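Local coordinates for hypothetical protein CC0527 (Caulobacter vibrioides, PDB 2O0Q) that is of unknown function but, as a DUF952 protein, may be related to ADP-ribosyl-handling proteins, at residues I4-S9 and A26-D31; A11-A16 and L88-V93; Q43-K48 and A74-A79; L70-S75 and R80-Y85. All blocks are in the same frame, centred on the assembly; numbering follows the deposited sequence.

Starting from the N terminus, strand 3-9 supplies the first half of contact 1, and the chain runs through helix 10-19 and strand 21-22 before helix 26-31 closes that loop. Contact 2 opens in between, on helix 10-19, so the two cross; it closes only at 88-93, and contacts 3 and 4 both fall within its long excursion. Contact 3 ties helix 39-49 to the turn after strand 70-74, and contact 4 is the hairpin of which that turn is the tip, the two sharing A74 and S75. I4 of contact 1 packs on W72 and P82 of contact 4, while contacts 2 and 3 lie on opposite sides of the chain's centre, about 23 Å apart between centres.

Contact 1 (I4-S9 and A26-D31); sequences IYKILS and AVDLAD
With CG of K6 anti to the backbone N (chi1 -179°) and a bend at chi2 (68°), the lysine chain leaves the strand and then runs straight to its ammonium, which meets the carboxylate of D28. The aspartate comes from the opposite direction, off helix 26-31, so a lysine and an aspartate whose CA atoms are 10.9 Å apart close the gap between strand and helix. K6 NZ lies 2.7 Å from D28 OD2, on the syn lone pair of that oxygen, and 3.1 Å from D28 OD1, where the bond is weak. The grip on the carboxylate is therefore two-pronged but uneven.

Both residues are buried, and their polar atoms have further partners: the amide N of S25 donates to D28 OD2, the amide N of H35 to D28 OD1, and K6 NZ also donates to the carbonyl O of H35. These bonds would hold the carboxylate against rotation. Strand 3-9 runs in the sheet between strands 34-38 and 56-62, and the salt bridge joins it to helix 26-31, with F22 of strand 21-22 and I34 of strand 34-38 packing against both K6 and D28.

Contact 2 (A11-A16 and L88-V93); sequences AEWDAA and LLVSEV
This is an apolar contact, partly buried, between helix 10-19 and the short 3-10 turn that leads from strand 88-89 toward strand 93-98, an edge strand of the six-stranded sheet. W13 carries most of it from the helix. Its CG stands anti to the backbone N (chi1 -177°), which sends the indole out from the helix until the far corner of the six-membered ring, CH2, reaches the two valines. V93 comes from the opposite direction and sets CG2 3.6 Å from W13 CH2. V90 approaches at a slant, its CG1 4.1 Å from the same W13 CH2, so that one carbon of the indole touches both valines. The other branch of V90 turns to the helix backbone, with V90 CG2 3.7 Å from A16 O; A16 and V90 form the closest CA pair, 7.2 Å apart.

The turn is braced from within: E92 OE1 accepts from L89 N at 2.9 Å, on the anti side and tilted out of the carboxylate plane, and E92 OE2 forms a salt bridge with R86. V57 and L59 of strand 56-62 also touch the indole. Since the contact is mainly between carbon groups, with A16 O its one polar atom and no polar bond across, its hold on the helix probably rests on shape and dispersion, while the polar end of W13 is satisfied elsewhere, NE1 donating to E96 OE2.

Contact 3 (Q43-K48 and A74-A79); sequences QETAAK and ASRGGA
R76 reaches from the turn to helix 39-49 and lays the edge of its guanidinium against the hydroxyl of T45. This is the tighter, more enclosed side of the contact: R76 NH2 donates to T45 OG1 at 3.1 Å with an N-H...O angle of 155°, and the oxygen sits close to the guanidinium plane. R76 NH1 points to the same T45 OG1 as a weak second donor at 3.3 Å. That hydroxyl is also hydrogen-bonded to S37 OG, its strongest polar partner, and to Q41 O, so it is gripped from several quarters. The arginine gets there by a bend at chi3 (73°) in an otherwise extended chain; R76 CB packs on F81, and the side chain also touches W49.

The segment 74-79 is the turn at the tip of the hairpin formed by strands 70-74 and 80-84. S75 N to A79 O and G78 N to S75 O close it, and G77 and G78 both have positive phi. R76 is the main link within these two segments; F81 and A79 of the hairpin also touch the helix.

Toward solvent the contact is looser. E44, exposed, approaches R76 from the opposite direction with carboxylate and guanidinium planes 26° apart, forming a salt bridge of 3.2 Å from E44 OE2 to R76 NE. K48 slides past the arginine the other way, extended, its NZ 3.7 Å from R76 CD. K48 NZ stays 4.6 Å from R76 NH1, and a water accepts from both and bridges them.

Contact 4 (L70-S75 and R80-Y85); sequences LKWEAS and RFPHLY
K71, its CG anti to the carbonyl carbon (chi1 -56°) and its chain extended beyond, crosses Y85 at about a right angle and carries K71 NZ over the tyrosine ring, 4.0 Å from the Y85 centroid and 6° off the normal, a cation-pi contact. E73 OE1 sits at the edge of the same ring and accepts from Y85 OH, though the placing of that oxygen is uncertain. On the other face of the sheet, P82 CB rests over the six-membered ring of W72, 3.7 Å from its centroid in a CH-pi contact. L70 CD2 lies over the same side of the indole and touches P82 CB at 3.7 Å.

Strands 70-74 and 80-84 form an antiparallel beta hairpin, whose pairing sets this up. K71-H83 and E73-F81 are hydrogen-bonded pairs, the straightest bond being K71 N to H83 O at 2.8 Å and 178°. L70-L84, W72-P82 and A74-R80 are non-hydrogen-bonded pairs, with side chains on the face away from K71 and E73.

Strand 70-74 is one of the two outer strands, and strand 80-84 joins it to strand 34-38, where L36 packs on P82 and L84. F33 stacks on H83, F81 touches helix 39-49 through Q41 and T45, and I4 of strand 3-9 packs against W72 and P82.

Contact 1 (I4-S9 and A26-D31)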
loop_
_atom_site.group_PDB
_atom_site.type_symbol
_atom_site.label_atom_id
_atom_site.label_comp_id
_atom_site.label_asym_id
_atom_site.label_seq_id
_atom_site.Cartn_x
_atom_site.Cartn_y
_atom_site.Cartn_z
ATOM N N ILE A 4 -6.148 -3.920 3.829
ATOM C CA ILE A 4 -5.101 -4.133 2.847
ATOM C C ILE A 4 -4.220 -2.900 2.975
ATOM O O ILE A 4 -4.654 -1.872 3.514
ATOM C CB ILE A 4 -5.647 -4.311 1.412
ATOM C CG1 ILE A 4 -6.624 -3.192 1.054
ATOM C CG2 ILE A 4 -6.308 -5.684 1.299
ATOM C CD1 ILE A 4 -7.105 -3.261 -0.386
ATOM N N TYR A 5 -2.988 -2.998 2.503
ATOM C CA TYR A 5 -2.054 -1.900 2.666
ATOM C C TYR A 5 -1.339 -1.412 1.428
ATOM O O TYR A 5 -1.026 -2.180 0.517
ATOM C CB TYR A 5 -0.993 -2.287 3.693
ATOM C CG TYR A 5 -1.553 -2.720 5.028
ATOM C CD1 TYR A 5 -2.077 -4.003 5.212
ATOM C CD2 TYR A 5 -1.584 -1.835 6.101
ATOM C CE1 TYR A 5 -2.621 -4.390 6.439
ATOM C CE2 TYR A 5 -2.120 -2.205 7.326
ATOM C CZ TYR A 5 -2.638 -3.480 7.491
ATOM O OH TYR A 5 -3.173 -3.828 8.713
ATOM N N LYS A 6 -1.062 -0.115 1.434
ATOM C CA LYS A 6 -0.342 0.524 0.357
ATOM C C LYS A 6 0.835 1.228 1.008
ATOM O O LYS A 6 0.691 1.871 2.055
ATOM C CB LYS A 6 -1.220 1.563 -0.359
ATOM C CG LYS A 6 -0.516 2.256 -1.533
ATOM C CD LYS A 6 -0.265 1.285 -2.686
ATOM C CE LYS A 6 0.800 1.802 -3.651
ATOM N NZ LYS A 6 1.051 0.838 -4.778
ATOM N N ILE A 7 2.004 1.081 0.401
ATOM C CA ILE A 7 3.206 1.741 0.884
ATOM C C ILE A 7 3.566 2.754 -0.198
ATOM O O ILE A 7 3.626 2.404 -1.376
ATOM C CB ILE A 7 4.369 0.737 1.057
ATOM C CG1 ILE A 7 3.998 -0.288 2.133
ATOM C CG2 ILE A 7 5.656 1.479 1.428
ATOM C CD1 ILE A 7 4.999 -1.426 2.295
ATOM N N LEU A 8 3.770 4.011 0.193
ATOM C CA LEU A 8 4.131 5.048 -0.769
ATOM C C LEU A 8 4.912 6.162 -0.089
ATOM O O LEU A 8 4.920 6.277 1.140
ATOM C CB LEU A 8 2.881 5.629 -1.454
ATOM C CG LEU A 8 2.048 6.721 -0.765
ATOM C CD1 LEU A 8 0.979 7.205 -1.727
ATOM C CD2 LEU A 8 1.404 6.204 0.494
ATOM N N SER A 9 5.578 6.982 -0.891
ATOM C CA SER A 9 6.370 8.082 -0.354
ATOM C C SER A 9 5.470 9.173 0.210
ATOM O O SER A 9 4.303 9.294 -0.171
ATOM C CB SER A 9 7.256 8.679 -1.452
ATOM O OG SER A 9 6.485 9.400 -2.402
ATOM N N ALA A 26 4.404 4.940 -9.822
ATOM C CA ALA A 26 4.895 4.760 -11.185
ATOM C C ALA A 26 4.559 3.357 -11.689
ATOM O O ALA A 26 4.038 3.192 -12.800
ATOM C CB ALA A 26 6.397 4.982 -11.230
ATOM N N VAL A 27 4.855 2.348 -10.874
ATOM C CA VAL A 27 4.571 0.971 -11.256
ATOM C C VAL A 27 3.072 0.702 -11.342
ATOM O O VAL A 27 2.632 -0.048 -12.209
ATOM C CB VAL A 27 5.199 -0.031 -10.272
ATOM C CG1 VAL A 27 6.706 0.082 -10.327
ATOM C CG2 VAL A 27 4.696 0.229 -8.863
ATOM N N ASP A 28 2.287 1.307 -10.451
ATOM C CA ASP A 28 0.838 1.103 -10.491
ATOM C C ASP A 28 0.304 1.589 -11.835
ATOM O O ASP A 28 -0.429 0.878 -12.526
ATOM C CB ASP A 28 0.119 1.888 -9.388
ATOM C CG ASP A 28 0.426 1.377 -7.994
ATOM O OD1 ASP A 28 0.716 0.169 -7.837
ATOM O OD2 ASP A 28 0.352 2.195 -7.049
ATOM N N LEU A 29 0.678 2.811 -12.195
ATOM C CA LEU A 29 0.234 3.405 -13.452
ATOM C C LEU A 29 0.714 2.601 -14.653
ATOM O O LEU A 29 0.025 2.522 -15.670
ATOM C CB LEU A 29 0.722 4.853 -13.537
ATOM C CG LEU A 29 0.078 5.773 -12.493
ATOM C CD1 LEU A 29 0.820 7.106 -12.426
ATOM C CD2 LEU A 29 -1.387 5.976 -12.837
ATOM N N ALA A 30 1.893 1.997 -14.531
ATOM C CA ALA A 30 2.446 1.183 -15.607
ATOM C C ALA A 30 1.659 -0.108 -15.772
ATOM O O ALA A 30 1.341 -0.517 -16.893
ATOM C CB ALA A 30 3.907 0.845 -15.318
ATOM N N ASP A 31 1.355 -0.745 -14.643
ATOM C CA ASP A 31 0.640 -2.011 -14.642
ATOM C C ASP A 31 -0.864 -1.915 -14.851
ATOM O O ASP A 31 -1.492 -2.897 -15.247
ATOM C CB ASP A 31 0.938 -2.781 -13.350
ATOM C CG ASP A 31 2.400 -3.185 -13.237
ATOM O OD1 ASP A 31 3.128 -3.110 -14.248
ATOM O OD2 ASP A 31 2.826 -3.588 -12.135
#

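Contact 2 (A11-A16 and L88-V93)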
loop_
_atom_site.group_PDB
_atom_site.type_symbol
_atom_site.label_atom_id
_atom_site.label_comp_id
_atom_site.label_asym_id
_atom_site.label_seq_id
_atom_site.Cartn_x
_atom_site.Cartn_y
_atom_site.Cartn_z
ATOM N N ALA A 11 5.745 12.249 -0.349
ATOM C CA ALA A 11 5.455 13.149 -1.461
ATOM C C ALA A 11 4.209 12.686 -2.205
ATOM O O ALA A 11 3.311 13.478 -2.494
ATOM C CB ALA A 11 6.641 13.201 -2.418
ATOM N N GLU A 12 4.154 11.396 -2.513
ATOM C CA GLU A 12 3.016 10.856 -3.233
ATOM C C GLU A 12 1.723 10.943 -2.436
ATOM O O GLU A 12 0.657 11.204 -3.002
ATOM C CB GLU A 12 3.309 9.415 -3.657
ATOM C CG GLU A 12 4.325 9.343 -4.793
ATOM C CD GLU A 12 4.823 7.937 -5.054
ATOM O OE1 GLU A 12 5.396 7.335 -4.123
ATOM O OE2 GLU A 12 4.644 7.438 -6.189
ATOM N N TRP A 13 1.810 10.744 -1.124
ATOM C CA TRP A 13 0.622 10.814 -0.285
ATOM C C TRP A 13 0.121 12.261 -0.195
ATOM O O TRP A 13 -1.082 12.510 -0.289
ATOM C CB TRP A 13 0.921 10.257 1.112
ATOM C CG TRP A 13 -0.273 10.230 2.037
ATOM C CD1 TRP A 13 -0.298 10.625 3.344
ATOM C CD2 TRP A 13 -1.604 9.783 1.729
ATOM N NE1 TRP A 13 -1.558 10.458 3.869
ATOM C CE2 TRP A 13 -2.380 9.943 2.902
ATOM C CE3 TRP A 13 -2.216 9.266 0.579
ATOM C CZ2 TRP A 13 -3.739 9.605 2.959
ATOM C CZ3 TRP A 13 -3.575 8.927 0.636
ATOM C CH2 TRP A 13 -4.317 9.101 1.820
ATOM N N ASP A 14 1.034 13.217 -0.020
ATOM C CA ASP A 14 0.618 14.617 0.047
ATOM C C ASP A 14 -0.009 15.010 -1.290
ATOM O O ASP A 14 -1.040 15.692 -1.331
ATOM C CB ASP A 14 1.807 15.546 0.335
ATOM C CG ASP A 14 2.268 15.483 1.778
ATOM O OD1 ASP A 14 1.497 15.026 2.645
ATOM O OD2 ASP A 14 3.410 15.912 2.048
ATOM N N ALA A 15 0.618 14.573 -2.380
ATOM C CA ALA A 15 0.122 14.865 -3.720
ATOM C C ALA A 15 -1.268 14.267 -3.891
ATOM O O ALA A 15 -2.139 14.853 -4.540
ATOM C CB ALA A 15 1.068 14.291 -4.761
ATOM N N ALA A 16 -1.472 13.092 -3.307
ATOM C CA ALA A 16 -2.760 12.423 -3.396
ATOM C C ALA A 16 -3.817 13.227 -2.642
ATOM O O ALA A 16 -4.928 13.426 -3.133
ATOM C CB ALA A 16 -2.656 11.015 -2.822
ATOM N N LEU A 88 -7.412 5.228 -5.566
ATOM C CA LEU A 88 -7.847 5.043 -4.187
ATOM C C LEU A 88 -8.243 6.391 -3.608
ATOM O O LEU A 88 -7.443 7.322 -3.569
ATOM C CB LEU A 88 -6.725 4.436 -3.348
ATOM C CG LEU A 88 -6.944 4.277 -1.845
ATOM C CD1 LEU A 88 -8.000 3.214 -1.593
ATOM C CD2 LEU A 88 -5.630 3.894 -1.187
ATOM N N LEU A 89 -9.490 6.495 -3.168
ATOM C CA LEU A 89 -9.982 7.733 -2.585
ATOM C C LEU A 89 -9.268 8.013 -1.273
ATOM O O LEU A 89 -8.971 7.093 -0.510
ATOM C CB LEU A 89 -11.487 7.628 -2.338
ATOM C CG LEU A 89 -12.464 8.300 -3.306
ATOM C CD1 LEU A 89 -11.970 8.234 -4.739
ATOM C CD2 LEU A 89 -13.822 7.640 -3.152
ATOM N N VAL A 90 -8.981 9.284 -1.012
ATOM C CA VAL A 90 -8.319 9.648 0.234
ATOM C C VAL A 90 -9.233 9.249 1.387
ATOM O O VAL A 90 -8.766 8.834 2.448
ATOM C CB VAL A 90 -8.025 11.168 0.295
ATOM C CG1 VAL A 90 -7.577 11.567 1.691
ATOM C CG2 VAL A 90 -6.942 11.518 -0.711
ATOM N N SER A 91 -10.541 9.355 1.156
ATOM C CA SER A 91 -11.543 9.013 2.165
ATOM C C SER A 91 -11.640 7.511 2.430
ATOM O O SER A 91 -12.249 7.087 3.414
ATOM C CB SER A 91 -12.922 9.531 1.742
ATOM O OG SER A 91 -13.362 8.915 0.543
ATOM N N GLU A 92 -11.047 6.708 1.557
ATOM C CA GLU A 92 -11.103 5.261 1.729
ATOM C C GLU A 92 -9.974 4.723 2.604
ATOM O O GLU A 92 -9.904 3.522 2.882
ATOM C CB GLU A 92 -11.105 4.577 0.358
ATOM C CG GLU A 92 -12.378 4.844 -0.431
ATOM C CD GLU A 92 -12.385 4.207 -1.804
ATOM O OE1 GLU A 92 -11.388 4.365 -2.541
ATOM O OE2 GLU A 92 -13.398 3.558 -2.154
ATOM N N VAL A 93 -9.094 5.615 3.043
ATOM C CA VAL A 93 -7.991 5.223 3.909
ATOM C C VAL A 93 -8.478 5.282 5.352
ATOM O O VAL A 93 -8.917 6.334 5.819
ATOM C CB VAL A 93 -6.784 6.173 3.759
ATOM C CG1 VAL A 93 -5.744 5.848 4.812
ATOM C CG2 VAL A 93 -6.184 6.042 2.368
#

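Contact 3 (Q43-K48 and A74-A79)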
loop_
_atom_site.group_PDB
_atom_site.type_symbol
_atom_site.label_atom_id
_atom_site.label_comp_id
_atom_site.label_asym_id
_atom_site.label_seq_id
_atom_site.Cartn_x
_atom_site.Cartn_y
_atom_site.Cartn_z
ATOM N N GLN A 43 4.873 -6.995 4.952
ATOM C CA GLN A 43 6.276 -6.857 5.315
ATOM C C GLN A 43 7.205 -7.292 4.181
ATOM O O GLN A 43 8.226 -6.652 3.931
ATOM C CB GLN A 43 6.581 -7.656 6.583
ATOM C CG GLN A 43 7.990 -7.446 7.122
ATOM C CD GLN A 43 8.284 -5.995 7.469
ATOM O OE1 GLN A 43 9.113 -5.343 6.822
ATOM N NE2 GLN A 43 7.609 -5.483 8.485
ATOM N N GLU A 44 6.858 -8.376 3.489
ATOM C CA GLU A 44 7.697 -8.849 2.393
ATOM C C GLU A 44 7.697 -7.815 1.269
ATOM O O GLU A 44 8.728 -7.573 0.635
ATOM C CB GLU A 44 7.209 -10.204 1.854
ATOM C CG GLU A 44 8.246 -10.882 0.942
ATOM C CD GLU A 44 7.847 -12.278 0.486
ATOM O OE1 GLU A 44 7.458 -13.104 1.337
ATOM O OE2 GLU A 44 7.936 -12.558 -0.730
ATOM N N THR A 45 6.541 -7.204 1.026
ATOM C CA THR A 45 6.438 -6.179 -0.013
ATOM C C THR A 45 7.355 -5.009 0.348
ATOM O O THR A 45 8.057 -4.462 -0.509
ATOM C CB THR A 45 4.983 -5.667 -0.142
ATOM O OG1 THR A 45 4.147 -6.732 -0.610
ATOM C CG2 THR A 45 4.897 -4.497 -1.128
ATOM N N ALA A 46 7.352 -4.634 1.622
ATOM C CA ALA A 46 8.186 -3.530 2.084
ATOM C C ALA A 46 9.664 -3.863 1.884
ATOM O O ALA A 46 10.437 -3.049 1.383
ATOM C CB ALA A 46 7.896 -3.235 3.570
ATOM N N ALA A 47 10.049 -5.075 2.263
ATOM C CA ALA A 47 11.433 -5.512 2.143
ATOM C C ALA A 47 11.874 -5.630 0.692
ATOM O O ALA A 47 13.031 -5.401 0.363
ATOM C CB ALA A 47 11.608 -6.855 2.834
ATOM N N LYS A 48 10.943 -5.989 -0.175
ATOM C CA LYS A 48 11.269 -6.173 -1.577
ATOM C C LYS A 48 11.461 -4.897 -2.403
ATOM O O LYS A 48 12.451 -4.781 -3.133
ATOM C CB LYS A 48 10.197 -7.054 -2.223
ATOM C CG LYS A 48 10.541 -7.552 -3.612
ATOM C CD LYS A 48 9.435 -8.450 -4.139
ATOM C CE LYS A 48 9.777 -9.008 -5.505
ATOM N NZ LYS A 48 8.605 -9.719 -6.109
ATOM N N ALA A 74 -4.006 -14.117 -7.911
ATOM C CA ALA A 74 -2.925 -15.032 -7.540
ATOM C C ALA A 74 -1.612 -14.523 -8.126
ATOM O O ALA A 74 -1.441 -14.465 -9.350
ATOM C CB ALA A 74 -3.224 -16.428 -8.067
ATOM N N SER A 75 -0.680 -14.162 -7.254
ATOM C CA SER A 75 0.595 -13.623 -7.706
ATOM C C SER A 75 1.799 -14.241 -6.992
ATOM O O SER A 75 2.030 -15.447 -7.069
ATOM C CB SER A 75 0.575 -12.095 -7.522
ATOM O OG SER A 75 1.754 -11.480 -8.006
ATOM N N ARG A 76 2.556 -13.401 -6.292
ATOM C CA ARG A 76 3.759 -13.814 -5.572
ATOM C C ARG A 76 3.575 -15.030 -4.672
ATOM O O ARG A 76 2.751 -15.024 -3.758
ATOM C CB ARG A 76 4.279 -12.634 -4.742
ATOM C CG ARG A 76 5.746 -12.722 -4.363
ATOM C CD ARG A 76 6.224 -11.377 -3.815
ATOM N NE ARG A 76 5.703 -11.096 -2.480
ATOM C CZ ARG A 76 5.410 -9.879 -2.024
ATOM N NH1 ARG A 76 5.571 -8.812 -2.796
ATOM N NH2 ARG A 76 4.974 -9.723 -0.782
ATOM N N GLY A 77 4.354 -16.075 -4.938
ATOM C CA GLY A 77 4.273 -17.283 -4.134
ATOM C C GLY A 77 2.913 -17.950 -4.136
ATOM O O GLY A 77 2.598 -18.722 -3.231
ATOM N N GLY A 78 2.100 -17.646 -5.140
ATOM C CA GLY A 78 0.782 -18.250 -5.228
ATOM C C GLY A 78 -0.277 -17.570 -4.380
ATOM O O GLY A 78 -1.449 -17.947 -4.426
ATOM N N ALA A 79 0.126 -16.570 -3.603
ATOM C CA ALA A 79 -0.818 -15.853 -2.754
ATOM C C ALA A 79 -1.611 -14.836 -3.575
ATOM O O ALA A 79 -1.101 -14.302 -4.558
ATOM C CB ALA A 79 -0.067 -15.157 -1.622
HETATM O O HOH W 1 5.783 -8.890 -6.020
#

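Contact 4 (L70-S75 and R80-Y85)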
loop_
_atom_site.group_PDB
_atom_site.type_symbol
_atom_site.label_atom_id
_atom_site.label_comp_id
_atom_site.label_asym_id
_atom_site.label_seq_id
_atom_site.Cartn_x
_atom_site.Cartn_y
_atom_site.Cartn_z
ATOM N N LEU A 70 -11.861 -3.930 -6.814
ATOM C CA LEU A 70 -10.776 -4.552 -6.064
ATOM C C LEU A 70 -10.758 -6.010 -6.494
ATOM O O LEU A 70 -11.726 -6.742 -6.276
ATOM C CB LEU A 70 -11.024 -4.482 -4.555
ATOM C CG LEU A 70 -9.835 -4.728 -3.611
ATOM C CD1 LEU A 70 -10.359 -5.373 -2.333
ATOM C CD2 LEU A 70 -8.785 -5.617 -4.244
ATOM N N LYS A 71 -9.662 -6.430 -7.110
ATOM C CA LYS A 71 -9.544 -7.807 -7.559
ATOM C C LYS A 71 -8.418 -8.485 -6.796
ATOM O O LYS A 71 -7.346 -7.902 -6.607
ATOM C CB LYS A 71 -9.234 -7.859 -9.060
ATOM C CG LYS A 71 -10.234 -7.141 -9.951
ATOM C CD LYS A 71 -9.812 -7.236 -11.412
ATOM C CE LYS A 71 -10.754 -6.465 -12.327
ATOM N NZ LYS A 71 -10.273 -6.457 -13.743
ATOM N N TRP A 72 -8.673 -9.705 -6.340
ATOM C CA TRP A 72 -7.661 -10.479 -5.625
ATOM C C TRP A 72 -7.091 -11.431 -6.653
ATOM O O TRP A 72 -7.774 -12.349 -7.101
ATOM C CB TRP A 72 -8.285 -11.255 -4.468
ATOM C CG TRP A 72 -8.719 -10.362 -3.353
ATOM C CD1 TRP A 72 -9.894 -9.667 -3.261
ATOM C CD2 TRP A 72 -7.966 -10.033 -2.184
ATOM N NE1 TRP A 72 -9.917 -8.928 -2.103
ATOM C CE2 TRP A 72 -8.745 -9.135 -1.422
ATOM C CE3 TRP A 72 -6.706 -10.410 -1.704
ATOM C CZ2 TRP A 72 -8.303 -8.608 -0.205
ATOM C CZ3 TRP A 72 -6.267 -9.886 -0.497
ATOM C CH2 TRP A 72 -7.065 -8.994 0.240
ATOM N N GLU A 73 -5.840 -11.203 -7.034
ATOM C CA GLU A 73 -5.207 -12.026 -8.055
ATOM C C GLU A 73 -4.014 -12.833 -7.563
ATOM O O GLU A 73 -3.129 -12.304 -6.886
ATOM C CB GLU A 73 -4.788 -11.128 -9.219
ATOM C CG GLU A 73 -5.943 -10.322 -9.788
ATOM C CD GLU A 73 -5.551 -9.497 -10.999
ATOM O OE1 GLU A 73 -5.066 -8.363 -10.823
ATOM O OE2 GLU A 73 -5.720 -9.994 -12.131
ATOM N N ALA A 74 -4.006 -14.117 -7.911
ATOM C CA ALA A 74 -2.925 -15.032 -7.540
ATOM C C ALA A 74 -1.612 -14.523 -8.126
ATOM O O ALA A 74 -1.441 -14.465 -9.350
ATOM C CB ALA A 74 -3.224 -16.428 -8.067
ATOM N N SER A 75 -0.680 -14.162 -7.254
ATOM C CA SER A 75 0.595 -13.623 -7.706
ATOM C C SER A 75 1.799 -14.241 -6.992
ATOM O O SER A 75 2.030 -15.447 -7.069
ATOM C CB SER A 75 0.575 -12.095 -7.522
ATOM O OG SER A 75 1.754 -11.480 -8.006
ATOM N N ARG A 80 -2.858 -14.571 -3.176
ATOM C CA ARG A 80 -3.697 -13.603 -3.888
ATOM C C ARG A 80 -3.458 -12.193 -3.374
ATOM O O ARG A 80 -3.643 -11.912 -2.188
ATOM C CB ARG A 80 -5.184 -13.944 -3.740
ATOM C CG ARG A 80 -5.632 -15.178 -4.513
ATOM C CD ARG A 80 -7.144 -15.348 -4.429
ATOM N NE ARG A 80 -7.640 -16.502 -5.180
ATOM C CZ ARG A 80 -7.598 -16.620 -6.504
ATOM N NH1 ARG A 80 -7.078 -15.654 -7.252
ATOM N NH2 ARG A 80 -8.087 -17.708 -7.087
ATOM N N PHE A 81 -3.034 -11.307 -4.269
ATOM C CA PHE A 81 -2.777 -9.926 -3.890
ATOM C C PHE A 81 -3.932 -9.017 -4.284
ATOM O O PHE A 81 -4.524 -9.164 -5.356
ATOM C CB PHE A 81 -1.480 -9.416 -4.537
ATOM C CG PHE A 81 -0.228 -9.892 -3.845
ATOM C CD1 PHE A 81 0.157 -11.223 -3.909
ATOM C CD2 PHE A 81 0.549 -9.005 -3.103
ATOM C CE1 PHE A 81 1.300 -11.670 -3.242
ATOM C CE2 PHE A 81 1.690 -9.439 -2.433
ATOM C CZ PHE A 81 2.066 -10.774 -2.502
ATOM N N PRO A 82 -4.277 -8.066 -3.408
ATOM C CA PRO A 82 -5.375 -7.152 -3.722
ATOM C C PRO A 82 -4.903 -6.103 -4.721
ATOM O O PRO A 82 -3.945 -5.375 -4.454
ATOM C CB PRO A 82 -5.729 -6.556 -2.361
ATOM C CG PRO A 82 -4.412 -6.529 -1.653
ATOM C CD PRO A 82 -3.770 -7.852 -2.040
ATOM N N HIS A 83 -5.575 -6.046 -5.869
ATOM C CA HIS A 83 -5.262 -5.099 -6.936
ATOM C C HIS A 83 -6.485 -4.196 -7.162
ATOM O O HIS A 83 -7.566 -4.686 -7.496
ATOM C CB HIS A 83 -4.933 -5.846 -8.236
ATOM C CG HIS A 83 -3.688 -6.683 -8.172
ATOM N ND1 HIS A 83 -2.710 -6.503 -7.219
ATOM C CD2 HIS A 83 -3.228 -7.649 -9.003
ATOM C CE1 HIS A 83 -1.697 -7.319 -7.467
ATOM N NE2 HIS A 83 -1.987 -8.023 -8.546
ATOM N N LEU A 84 -6.312 -2.885 -6.993
ATOM C CA LEU A 84 -7.420 -1.942 -7.165
ATOM C C LEU A 84 -7.365 -1.284 -8.539
ATOM O O LEU A 84 -6.470 -0.491 -8.828
ATOM C CB LEU A 84 -7.388 -0.867 -6.069
ATOM C CG LEU A 84 -8.560 0.124 -6.074
ATOM C CD1 LEU A 84 -9.870 -0.629 -5.866
ATOM C CD2 LEU A 84 -8.363 1.172 -4.982
ATOM N N TYR A 85 -8.338 -1.623 -9.378
ATOM C CA TYR A 85 -8.401 -1.100 -10.732
ATOM C C TYR A 85 -9.118 0.237 -10.844
ATOM O O TYR A 85 -10.029 0.408 -11.659
ATOM C CB TYR A 85 -9.050 -2.135 -11.655
ATOM C CG TYR A 85 -8.148 -3.318 -11.934
ATOM C CD1 TYR A 85 -7.848 -4.253 -10.941
ATOM C CD2 TYR A 85 -7.551 -3.474 -13.183
ATOM C CE1 TYR A 85 -6.966 -5.315 -11.194
ATOM C CE2 TYR A 85 -6.677 -4.522 -13.442
ATOM C CZ TYR A 85 -6.388 -5.435 -12.453
ATOM O OH TYR A 85 -5.524 -6.465 -12.742
#